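Local coordinates for protein dermonecrotic toxin (Pasteurella multocida, PDB 2EBF) that is a mitogenic dermonecrotic toxin that induces bone resorption and is associated with atrophic rhinitis in pigs, present here as its C-terminal region with a thiol protease-like catalytic triad, at residues Asn616-Met621 against Ser630-Ala635; Ala669-Lys672 against Glu677-Val680; Pro700-Ala705 against Val719-Lys724. One frame throughout, in Å; residues are numbered along the deposited sequence.

Contact 1 (Asn616-Met621 against Ser630-Ala635); sequences NSLVCM and SPKVAA
L618 projects its two methyls onto K632 and V633 of helix 629-639. The contact is loop-on-helix packing inside the C3 domain, within the chain connection that joins helix 613-617 to helix 629-639. At the start of the second segment, S630 faces the other way, its side chain resting on T667 of strand 660-673. K632 comes next and takes the obliquely approaching leucine tip on its inner aliphatic half: CB of K632 lies 3.7 Å from CD2 of L618, and CD of K632 follows at 3.9 Å from the same methyl. With CG of K632 anti to its carbonyl carbon (chi1 -59°), the chain runs past this methyl and carries the amine on, away from the loop. The other branch, CD1 of L618, sits 3.6 Å from the backbone O of K632 and 4.0 Å from CG2 of V633. No hydrogen bond spans the two segments, so the contact is purely van der Waals. Two residues on from L618, C620 forms the disulfide with C626, a residue of the phosphonate pocket. A634 turns its methyl away from the loop toward A669, while its N bonds O of S630 at 2.9 Å.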
# COMPACT_ATOMS: atom_id res chain seq x y z
N ASN A 616 2.47 -44.34 -26.87
CA ASN A 616 1.48 -45.23 -26.30
C ASN A 616 2.10 -46.42 -25.58
O ASN A 616 1.55 -46.88 -24.59
CB ASN A 616 0.45 -45.64 -27.34
CG ASN A 616 -0.56 -44.55 -27.57
OD1 ASN A 616 -1.60 -44.51 -26.91
ND2 ASN A 616 -0.25 -43.61 -28.47
N SER A 617 3.24 -46.89 -26.07
CA SER A 617 4.00 -47.93 -25.38
C SER A 617 4.43 -47.50 -23.98
O SER A 617 4.62 -48.34 -23.10
CB SER A 617 5.25 -48.31 -26.17
OG SER A 617 4.92 -49.03 -27.34
N LEU A 618 4.57 -46.19 -23.78
CA LEU A 618 5.06 -45.63 -22.53
C LEU A 618 3.98 -45.49 -21.47
O LEU A 618 4.28 -45.27 -20.29
CB LEU A 618 5.69 -44.26 -22.79
CG LEU A 618 6.97 -44.27 -23.62
CD1 LEU A 618 7.44 -42.86 -23.85
CD2 LEU A 618 8.05 -45.12 -22.96
N VAL A 619 2.73 -45.60 -21.90
CA VAL A 619 1.58 -45.38 -21.02
C VAL A 619 1.64 -46.28 -19.78
O VAL A 619 1.82 -47.49 -19.89
CB VAL A 619 0.26 -45.57 -21.79
CG1 VAL A 619 -0.91 -45.67 -20.84
CG2 VAL A 619 0.08 -44.42 -22.77
N CYS A 620 1.50 -45.67 -18.61
CA CYS A 620 1.53 -46.37 -17.34
C CYS A 620 0.28 -45.99 -16.54
O CYS A 620 -0.13 -44.84 -16.54
CB CYS A 620 2.80 -45.96 -16.59
SG CYS A 620 3.06 -46.78 -15.02
N MET A 621 -0.33 -46.95 -15.85
CA MET A 621 -1.52 -46.63 -15.06
C MET A 621 -1.63 -47.32 -13.69
O MET A 621 -2.65 -47.19 -13.01
CB MET A 621 -2.81 -46.81 -15.88
CG MET A 621 -3.06 -48.18 -16.46
SD MET A 621 -3.92 -48.03 -18.04
CE MET A 621 -2.59 -48.38 -19.18
N SER A 630 8.39 -39.92 -17.22
CA SER A 630 8.57 -38.58 -17.82
C SER A 630 9.86 -38.38 -18.66
O SER A 630 9.79 -37.77 -19.73
CB SER A 630 8.33 -37.42 -16.82
OG SER A 630 9.22 -37.44 -15.72
N PRO A 631 11.02 -38.89 -18.20
CA PRO A 631 12.16 -38.73 -19.12
C PRO A 631 11.99 -39.49 -20.46
O PRO A 631 12.48 -39.03 -21.49
CB PRO A 631 13.34 -39.30 -18.31
CG PRO A 631 12.89 -39.24 -16.87
CD PRO A 631 11.43 -39.56 -16.95
N LYS A 632 11.29 -40.62 -20.44
CA LYS A 632 11.04 -41.40 -21.65
C LYS A 632 10.11 -40.63 -22.59
O LYS A 632 10.29 -40.61 -23.81
CB LYS A 632 10.45 -42.77 -21.31
CG LYS A 632 11.32 -43.63 -20.41
CD LYS A 632 10.59 -44.91 -19.98
CE LYS A 632 11.31 -45.65 -18.84
NZ LYS A 632 12.78 -45.77 -19.05
N VAL A 633 9.10 -39.98 -22.01
CA VAL A 633 8.22 -39.11 -22.78
C VAL A 633 9.00 -37.95 -23.40
O VAL A 633 8.87 -37.68 -24.60
CB VAL A 633 7.04 -38.61 -21.92
CG1 VAL A 633 6.24 -37.53 -22.64
CG2 VAL A 633 6.15 -39.79 -21.55
N ALA A 634 9.83 -37.27 -22.60
CA ALA A 634 10.63 -36.16 -23.14
C ALA A 634 11.54 -36.61 -24.29
O ALA A 634 11.71 -35.89 -25.27
CB ALA A 634 11.43 -35.47 -22.02
N ALA A 635 12.11 -37.80 -24.17
CA ALA A 635 13.00 -38.36 -25.20
C ALA A 635 12.24 -38.62 -26.51
O ALA A 635 12.73 -38.30 -27.60
CB ALA A 635 13.66 -39.63 -24.68

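Contact 2 (Ala669-Lys672 against Glu677-Val680); sequences ASFK and EFAV
F671 places CG between its backbone N and carbonyl carbon (chi1 71°), which turns its ring inward over CB of F678, whereas F678 places CG anti to the carbonyl carbon (chi1 -70°). The two residues, paired across the strands, both project from the same face of the beta hairpin formed by strands 660-673 and 676-681. The rings are near parallel, with planes 15° apart, but so far slid that they barely overlap. What meets the face of F671 is CB of F678, a CH-pi contact 3.9 Å from the ring centroid and displaced toward the rim. CG2 of V680 comes up at the edge of the same ring, in its plane, 3.5 Å from CD2 of F671. L602 and I609 of helix 596-610, together with L637 of helix 629-639, close over this aromatic patch.

The backbones run antiparallel. F671 and F678 are a hydrogen-bonded pair: N of F678 reaches O of F671 at 2.9 Å almost in line with the carbonyl, and N of F671 returns a more tilted bond to O of F678. Farther along, one water accepts from N of A669 and donates to O of V680, bridging the strands there.

On the other face, S670 OG donates to OE1 of E677 at 2.6 Å, arriving from above the carboxylate plane. A second water spans the gap between K672 and E677, giving its proton to OE2 of E677 at 2.6 Å while accepting from NZ of K672 at 2.7 Å. The backbone N atoms of G647 and M646 add bonds to OE1 and OE2 respectively. A carboxylate supplied with so many donors, and with a lysine amine nearby, is probably stabilised as the anion.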
# COMPACT_ATOMS: atom_id res chain seq x y z
N ALA A 669 6.49 -34.66 -18.29
CA ALA A 669 7.20 -33.97 -19.36
C ALA A 669 6.26 -33.00 -20.06
O ALA A 669 5.04 -33.04 -19.84
CB ALA A 669 7.75 -34.98 -20.35
N SER A 670 6.82 -32.14 -20.90
CA SER A 670 6.01 -31.21 -21.66
C SER A 670 6.70 -30.90 -22.99
O SER A 670 7.90 -31.19 -23.16
CB SER A 670 5.80 -29.91 -20.86
OG SER A 670 7.03 -29.27 -20.62
N PHE A 671 5.94 -30.36 -23.93
CA PHE A 671 6.54 -29.77 -25.12
C PHE A 671 6.22 -28.29 -25.11
O PHE A 671 5.29 -27.85 -24.43
CB PHE A 671 6.08 -30.47 -26.42
CG PHE A 671 4.65 -30.20 -26.79
CD1 PHE A 671 4.33 -29.14 -27.64
CD2 PHE A 671 3.62 -31.00 -26.32
CE1 PHE A 671 3.02 -28.88 -27.99
CE2 PHE A 671 2.29 -30.74 -26.66
CZ PHE A 671 1.99 -29.69 -27.50
N LYS A 672 7.01 -27.52 -25.86
CA LYS A 672 6.86 -26.08 -25.88
C LYS A 672 6.33 -25.66 -27.24
O LYS A 672 6.86 -26.05 -28.28
CB LYS A 672 8.19 -25.40 -25.55
CG LYS A 672 8.04 -23.96 -25.12
CD LYS A 672 9.06 -23.58 -24.07
CE LYS A 672 8.93 -22.11 -23.71
NZ LYS A 672 10.16 -21.65 -22.99
N GLU A 677 4.01 -24.02 -22.29
CA GLU A 677 4.30 -25.44 -22.09
C GLU A 677 3.02 -26.26 -22.00
O GLU A 677 2.04 -25.86 -21.36
CB GLU A 677 5.18 -25.66 -20.85
CG GLU A 677 6.58 -25.09 -21.01
CD GLU A 677 7.63 -25.88 -20.28
OE1 GLU A 677 7.29 -26.90 -19.65
OE2 GLU A 677 8.81 -25.48 -20.34
N PHE A 678 3.03 -27.42 -22.65
CA PHE A 678 1.88 -28.31 -22.67
C PHE A 678 2.29 -29.65 -22.10
O PHE A 678 3.15 -30.33 -22.67
CB PHE A 678 1.40 -28.50 -24.10
CG PHE A 678 0.76 -27.27 -24.68
CD1 PHE A 678 -0.61 -27.09 -24.59
CD2 PHE A 678 1.53 -26.29 -25.30
CE1 PHE A 678 -1.22 -25.96 -25.12
CE2 PHE A 678 0.94 -25.15 -25.83
CZ PHE A 678 -0.44 -24.98 -25.73
N ALA A 679 1.71 -30.03 -20.96
CA ALA A 679 2.00 -31.32 -20.34
C ALA A 679 1.67 -32.46 -21.31
O ALA A 679 0.66 -32.41 -22.01
CB ALA A 679 1.19 -31.49 -19.08
N VAL A 680 2.55 -33.46 -21.36
CA VAL A 680 2.28 -34.72 -22.07
C VAL A 680 2.42 -35.82 -21.02
O VAL A 680 3.51 -36.32 -20.74
CB VAL A 680 3.22 -34.93 -23.29
CG1 VAL A 680 2.97 -36.31 -23.94
CG2 VAL A 680 2.99 -33.84 -24.32
O HOH W 1 5.28 -37.29 -18.93
O HOH W 2 10.02 -23.16 -20.72

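Contact 3 (Pro700-Ala705 against Val719-Lys724); sequences PVDDWA and VEYVSK
Y721 sets the edge of its ring against the start of helix 701-711. OD1 of D702 lies near the ring plane, 3.1 Å from OH of Y721 and 3.4 Å from CE1 of Y721. The carboxylate is turned 75° from the ring plane and the two side chains cross at about a right angle. CG2 of V701 touches the same edge more loosely, 4.3 Å from CE1 of Y721. Deeper in, CB of A705 packs on CG2 of V719 at 3.7 Å. V719 serves both neighbours: with CG1 anti to its backbone N (chi1 177°), CG2 is left for the alanine, while CG1 lies beneath one face of the tyrosine ring, toward its rim.

Strand 697-700, helix 701-711 and strand 717-720 form a beta-alpha-beta crossover, in which the helix carries the chain from one edge of the antiparallel sheet back across it to the penultimate strand. P700 occupies the N-cap, and its O accepts from N of W704 at 2.9 Å. W704 beds onto the sheet against A648, I650 and A679, its NE1 bonded to OD2 of D681 and its ring meeting that of H666. On the strand side, V719 is bonded through its backbone to K567 and E720 to S649. Y721 then forms the centre of an inverse gamma turn. Beyond it, NZ of K724 makes a 2.8 Å salt bridge to OE2 of E720, and K724 also takes part in a cation-pi interaction with F732.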
# COMPACT_ATOMS: atom_id res chain seq x y z
N PRO A 700 -2.28 -27.39 -21.12
CA PRO A 700 -1.30 -26.41 -20.68
C PRO A 700 -0.95 -26.68 -19.22
O PRO A 700 -1.83 -27.09 -18.45
CB PRO A 700 -2.04 -25.08 -20.83
CG PRO A 700 -3.07 -25.37 -21.91
CD PRO A 700 -3.52 -26.76 -21.59
N VAL A 701 0.31 -26.50 -18.85
CA VAL A 701 0.81 -26.99 -17.55
C VAL A 701 -0.06 -26.57 -16.34
O VAL A 701 -0.32 -27.39 -15.46
CB VAL A 701 2.33 -26.73 -17.32
CG1 VAL A 701 3.18 -27.63 -18.24
CG2 VAL A 701 2.69 -25.28 -17.51
N ASP A 702 -0.53 -25.33 -16.32
CA ASP A 702 -1.38 -24.86 -15.21
C ASP A 702 -2.70 -25.60 -15.11
O ASP A 702 -3.19 -25.89 -14.02
CB ASP A 702 -1.62 -23.35 -15.30
CG ASP A 702 -0.35 -22.55 -15.14
OD1 ASP A 702 0.64 -23.06 -14.55
OD2 ASP A 702 -0.34 -21.39 -15.60
N ASP A 703 -3.30 -25.89 -16.27
CA ASP A 703 -4.53 -26.66 -16.34
C ASP A 703 -4.29 -28.11 -15.95
O ASP A 703 -5.11 -28.73 -15.26
CB ASP A 703 -5.13 -26.56 -17.73
CG ASP A 703 -5.51 -25.14 -18.09
OD1 ASP A 703 -6.18 -24.49 -17.27
OD2 ASP A 703 -5.10 -24.65 -19.15
N TRP A 704 -3.15 -28.65 -16.37
CA TRP A 704 -2.72 -29.97 -15.92
C TRP A 704 -2.62 -30.03 -14.39
O TRP A 704 -3.20 -30.93 -13.78
CB TRP A 704 -1.38 -30.35 -16.56
CG TRP A 704 -0.74 -31.60 -15.97
CD1 TRP A 704 -0.99 -32.90 -16.34
CD2 TRP A 704 0.26 -31.66 -14.94
NE1 TRP A 704 -0.23 -33.75 -15.60
CE2 TRP A 704 0.56 -33.03 -14.73
CE3 TRP A 704 0.93 -30.69 -14.18
CZ2 TRP A 704 1.49 -33.46 -13.78
CZ3 TRP A 704 1.87 -31.12 -13.22
CH2 TRP A 704 2.14 -32.50 -13.04
N ALA A 705 -1.91 -29.08 -13.78
CA ALA A 705 -1.74 -29.06 -12.32
C ALA A 705 -3.09 -29.03 -11.62
O ALA A 705 -3.33 -29.80 -10.67
CB ALA A 705 -0.89 -27.88 -11.89
N VAL A 719 3.19 -26.59 -6.79
CA VAL A 719 3.70 -26.88 -8.14
C VAL A 719 5.12 -26.34 -8.30
O VAL A 719 5.41 -25.20 -7.89
CB VAL A 719 2.76 -26.31 -9.22
CG1 VAL A 719 3.30 -26.53 -10.64
CG2 VAL A 719 1.37 -26.94 -9.10
N GLU A 720 6.01 -27.16 -8.84
CA GLU A 720 7.28 -26.66 -9.35
C GLU A 720 7.33 -26.94 -10.84
O GLU A 720 7.00 -28.04 -11.28
CB GLU A 720 8.46 -27.33 -8.65
CG GLU A 720 8.76 -26.76 -7.26
CD GLU A 720 10.00 -27.39 -6.63
OE1 GLU A 720 10.15 -27.30 -5.38
OE2 GLU A 720 10.84 -27.95 -7.37
N TYR A 721 7.77 -25.95 -11.61
CA TYR A 721 7.77 -26.05 -13.07
C TYR A 721 9.02 -26.73 -13.65
O TYR A 721 9.74 -26.17 -14.49
CB TYR A 721 7.52 -24.66 -13.67
CG TYR A 721 6.17 -24.11 -13.25
CD1 TYR A 721 5.02 -24.46 -13.94
CD2 TYR A 721 6.04 -23.29 -12.12
CE1 TYR A 721 3.75 -23.98 -13.54
CE2 TYR A 721 4.79 -22.81 -11.72
CZ TYR A 721 3.66 -23.15 -12.43
OH TYR A 721 2.42 -22.67 -12.03
N VAL A 722 9.26 -27.97 -13.18
CA VAL A 722 10.28 -28.87 -13.70
C VAL A 722 9.82 -30.30 -13.46
O VAL A 722 9.24 -30.59 -12.41
CB VAL A 722 11.59 -28.73 -12.93
CG1 VAL A 722 12.74 -29.29 -13.76
CG2 VAL A 722 11.83 -27.28 -12.63
N SER A 723 10.10 -31.20 -14.39
CA SER A 723 9.81 -32.63 -14.20
C SER A 723 10.86 -33.25 -13.27
O SER A 723 11.99 -32.76 -13.18
CB SER A 723 9.77 -33.36 -15.55
OG SER A 723 11.05 -33.33 -16.18
N LYS A 724 10.48 -34.32 -12.58
CA LYS A 724 11.34 -34.90 -11.55
C LYS A 724 11.33 -36.41 -11.67
O LYS A 724 10.35 -36.99 -12.12
CB LYS A 724 10.85 -34.51 -10.16
CG LYS A 724 11.05 -33.04 -9.80
CD LYS A 724 10.16 -32.69 -8.61
CE LYS A 724 10.03 -31.20 -8.40
NZ LYS A 724 11.31 -30.64 -7.90

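Followed from the N terminus, the three contacts come in series, none nesting in or crossing another. Contact 1 closes the loop that holds C626, contact 2 closes the short turn of the hairpin, and contact 3 closes the longer excursion through helix 701-711. All belong to the C3 domain. Helix 629-639 carries V633 from contact 1 onto A669 and V680 of contact 2, on the aromatic face of the sheet. Against the other face of that hairpin, W704 of contact 3 packs on A679; E677 O probably accepts from V701 N along the sheet edge. S630 also touches S723 and K724, joining contact 1 to contact 3.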